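Local atomic coordinates of transcriptional regulator KdgR (Pseudomonas aeruginosa, PDB entry 5Y6I), a protein that probably binds DNA as a transcription factor of the IclR family, with a helix-turn-helix domain joined to a C-terminal regulatory domain. Residues V216-A219 against R220-A224; E246-L249 against A250-A254. One frame throughout, in Å; residues are numbered along the deposited sequence.

Contact 1: V216-A219 against R220-A224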
# COMPACT_ATOMS: atom_id res chain seq x y z
N VAL A 216 12.80 -4.15 4.12
CA VAL A 216 11.46 -4.21 4.68
C VAL A 216 10.44 -3.83 3.60
O VAL A 216 10.60 -2.79 2.93
CB VAL A 216 11.32 -3.28 5.90
CG1 VAL A 216 9.93 -3.38 6.48
CG2 VAL A 216 12.43 -3.60 6.96
N PHE A 217 9.41 -4.65 3.44
CA PHE A 217 8.43 -4.53 2.36
C PHE A 217 7.07 -4.10 2.89
O PHE A 217 6.71 -4.42 4.03
CB PHE A 217 8.27 -5.87 1.63
CG PHE A 217 9.54 -6.41 1.07
CD1 PHE A 217 10.05 -5.91 -0.12
CD2 PHE A 217 10.25 -7.40 1.74
CE1 PHE A 217 11.25 -6.41 -0.65
CE2 PHE A 217 11.44 -7.90 1.22
CZ PHE A 217 11.94 -7.41 0.03
N ASP A 218 6.29 -3.42 2.05
CA ASP A 218 4.93 -3.10 2.44
C ASP A 218 3.98 -4.16 1.91
O ASP A 218 4.38 -5.14 1.26
CB ASP A 218 4.53 -1.68 2.00
CG ASP A 218 4.51 -1.49 0.48
OD1 ASP A 218 4.74 -2.48 -0.28
OD2 ASP A 218 4.26 -0.33 0.04
N ALA A 219 2.69 -3.97 2.23
CA ALA A 219 1.65 -4.87 1.76
C ALA A 219 1.79 -5.19 0.28
O ALA A 219 1.57 -6.34 -0.13
CB ALA A 219 0.28 -4.25 2.03
N ARG A 220 2.13 -4.20 -0.54
CA ARG A 220 2.16 -4.41 -1.98
C ARG A 220 3.51 -4.91 -2.47
O ARG A 220 3.70 -5.06 -3.68
CB ARG A 220 1.76 -3.13 -2.71
CG ARG A 220 0.63 -2.37 -2.01
CD ARG A 220 0.02 -1.36 -2.92
NE ARG A 220 -0.23 -2.01 -4.18
CZ ARG A 220 -1.43 -2.13 -4.74
NH1 ARG A 220 -2.51 -1.60 -4.17
NH2 ARG A 220 -1.54 -2.77 -5.89
N GLY A 221 4.43 -5.20 -1.56
CA GLY A 221 5.74 -5.71 -1.89
C GLY A 221 6.79 -4.65 -2.17
O GLY A 221 7.91 -5.00 -2.58
N ARG A 222 6.46 -3.37 -1.98
CA ARG A 222 7.38 -2.31 -2.34
C ARG A 222 8.37 -2.14 -1.21
O ARG A 222 8.05 -2.34 -0.04
CB ARG A 222 6.61 -1.00 -2.61
CG ARG A 222 5.32 -1.18 -3.43
CD ARG A 222 4.61 0.14 -3.78
NE ARG A 222 3.95 0.75 -2.62
CZ ARG A 222 2.84 1.47 -2.68
NH1 ARG A 222 2.25 1.67 -3.84
NH2 ARG A 222 2.31 1.98 -1.57
N VAL A 223 9.61 -1.80 -1.56
CA VAL A 223 10.61 -1.63 -0.51
C VAL A 223 10.21 -0.43 0.33
O VAL A 223 10.12 0.70 -0.17
CB VAL A 223 12.02 -1.47 -1.09
CG1 VAL A 223 13.01 -1.25 0.04
CG2 VAL A 223 12.38 -2.71 -1.85
N ALA A 224 9.94 -0.67 1.62
CA ALA A 224 9.52 0.36 2.55
C ALA A 224 10.70 1.02 3.22
O ALA A 224 10.73 2.25 3.38
CB ALA A 224 8.60 -0.23 3.62

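Contact 2: E246-L249 against A250-A254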
# COMPACT_ATOMS: atom_id res chain seq x y z
N GLU A 246 19.98 -14.02 11.20
CA GLU A 246 18.63 -14.52 11.49
C GLU A 246 17.84 -13.53 12.34
O GLU A 246 16.69 -13.22 12.02
CB GLU A 246 18.72 -15.88 12.20
CG GLU A 246 19.78 -16.88 11.64
CD GLU A 246 21.24 -16.47 11.92
OE1 GLU A 246 22.16 -17.32 11.94
OE2 GLU A 246 21.46 -15.26 12.09
N ARG A 247 18.42 -13.06 13.45
CA ARG A 247 17.76 -12.01 14.22
C ARG A 247 17.36 -10.86 13.32
O ARG A 247 16.23 -10.36 13.38
CB ARG A 247 18.66 -11.52 15.35
CG ARG A 247 19.02 -12.59 16.36
CD ARG A 247 17.78 -13.27 16.89
NE ARG A 247 18.06 -14.10 18.07
CZ ARG A 247 17.10 -14.62 18.82
NH1 ARG A 247 15.84 -14.38 18.52
NH2 ARG A 247 17.41 -15.36 19.89
N LEU A 248 18.28 -10.45 12.43
CA LEU A 248 17.99 -9.36 11.49
C LEU A 248 16.81 -9.71 10.61
O LEU A 248 15.88 -8.90 10.46
CB LEU A 248 19.22 -9.07 10.63
CG LEU A 248 18.98 -8.00 9.55
CD1 LEU A 248 18.40 -6.70 10.10
CD2 LEU A 248 20.27 -7.74 8.81
N LEU A 249 16.83 -10.91 10.03
CA LEU A 249 15.76 -11.33 9.12
C LEU A 249 14.45 -11.54 9.86
O LEU A 249 13.39 -11.07 9.42
CB LEU A 249 16.19 -12.59 8.36
CG LEU A 249 17.27 -12.39 7.27
CD1 LEU A 249 17.73 -13.70 6.63
CD2 LEU A 249 16.76 -11.43 6.19
N ALA A 250 14.49 -12.26 10.99
CA ALA A 250 13.30 -12.41 11.81
C ALA A 250 12.66 -11.06 12.12
O ALA A 250 11.44 -10.89 12.01
CB ALA A 250 13.65 -13.13 13.11
N THR A 251 13.48 -10.07 12.48
CA THR A 251 12.96 -8.72 12.72
C THR A 251 12.33 -8.15 11.46
O THR A 251 11.21 -7.63 11.49
CB THR A 251 14.07 -7.80 13.21
OG1 THR A 251 14.67 -8.32 14.39
CG2 THR A 251 13.51 -6.42 13.49
N THR A 252 13.04 -8.23 10.32
CA THR A 252 12.54 -7.55 9.13
C THR A 252 11.38 -8.30 8.49
O THR A 252 10.42 -7.66 8.01
CB THR A 252 13.68 -7.32 8.14
OG1 THR A 252 14.41 -8.54 7.91
CG2 THR A 252 14.62 -6.31 8.72
N ARG A 253 11.40 -9.63 8.50
CA ARG A 253 10.21 -10.36 8.08
C ARG A 253 9.03 -10.08 8.99
O ARG A 253 7.88 -10.09 8.54
CB ARG A 253 10.49 -11.85 8.05
CG ARG A 253 11.21 -12.27 6.80
CD ARG A 253 12.02 -13.51 7.05
NE ARG A 253 12.81 -13.85 5.88
CZ ARG A 253 13.68 -14.85 5.83
NH1 ARG A 253 14.36 -15.08 4.71
NH2 ARG A 253 13.87 -15.62 6.89
N ALA A 254 9.28 -9.82 10.28
CA ALA A 254 8.17 -9.48 11.17
C ALA A 254 7.59 -8.13 10.81
O ALA A 254 6.38 -8.00 10.58
CB ALA A 254 8.63 -9.50 12.63

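Contact 1: V216-A219 against R220-A224
R220 meets D218 by its backbone: its N lies 3.1 Å from D218 OD1, a weak bond on a bent path. One residue on, G221 N closes the type I turn that runs from D218 to G221, donating to D218 O at 2.8 Å. G221 has a positive phi of 87°, in the left-handed region that glycine readily adopts. The turn connects strands 209-217 and 223-232, a beta hairpin of the C-terminal domain. R222 grips the D218 carboxylate at two points. Its N reaches OD1 on the syn side, out of the carboxylate plane, and its NE donates to the syn lone pair of D218 OD2 at 2.9 Å, a salt bridge with the two planar groups turned 45° apart. A chi1 of 64° turns the D218 carboxylate forward across the turn, toward R222 N and NE. R222 NH1 forms a salt bridge to E128 of the second subunit, so the guanidinium has two acidic partners. V223 and F217 form a non-hydrogen-bonded antiparallel pair, and V223 CG2 touches F217 CE1 at 4.1 Å. Flanking that pair are two backbone bonds, D218 N to R222 O (2.9 Å) and A224 N to V216 O.

Contact 2: E246-L249 against A250-A254
T251 turns its hydroxyl back onto the preceding turn of helix 244-258, where OG1 donates to R247 O at 2.8 Å. The backbone follows the i to i+4 pattern of this alpha-helix, which packs on the C-terminal domain's antiparallel sheet. A chi1 of -57° sets T251 OG1 beside its own backbone N and opposite the carbonyl carbon, within range of the same oxygen that T251 N uses. R247 O therefore accepts twice, with hydroxyl and amide arriving from opposite faces of its carbonyl plane.

T252 takes a different rotamer. With chi1 at 51° its OG1 is wedged between backbone N and carbonyl carbon, 3.0 Å from L248 O and 3.1 Å from L249 O. That torsion leaves T252 CG2 beside the backbone N, where it meets L248 CD1 at 4.0 Å. CD1 is the branch of L248 that makes this touch, and the L248-T252 pair faces A214 of strand 209-217 and L227 of strand 223-232. Toward helix 93-108, T251 and L248 both touch L104.

On the more exposed flank, R253 runs extended from CG to NE beside L249. R253 N bonds to L249 O, and A250 N to E246 O. L249 CB lies over one face of the R253 guanidinium, displaced from its centre, with R253 NH2 4.1 Å from that carbon.

Overall arrangement
Both contacts belong to the C-terminal domain, their centres about 15 Å apart. Along the chain they come in series: contact 1 is the turn between strands 209-217 and 223-232, and contact 2 lies on helix 244-258, the next element after the second of those strands. The helix packs across this same hairpin, so the two sites meet directly, V216 CG2 lying 3.9 Å from T252 CG2. V216 also touches I255 and S256 farther along the helix. Helix 93-108 borders both. The hairpin turn additionally faces the second subunit, whereas 246-254 touches no other chain, so the hairpin links the helix-covered sheet to the dimer interface.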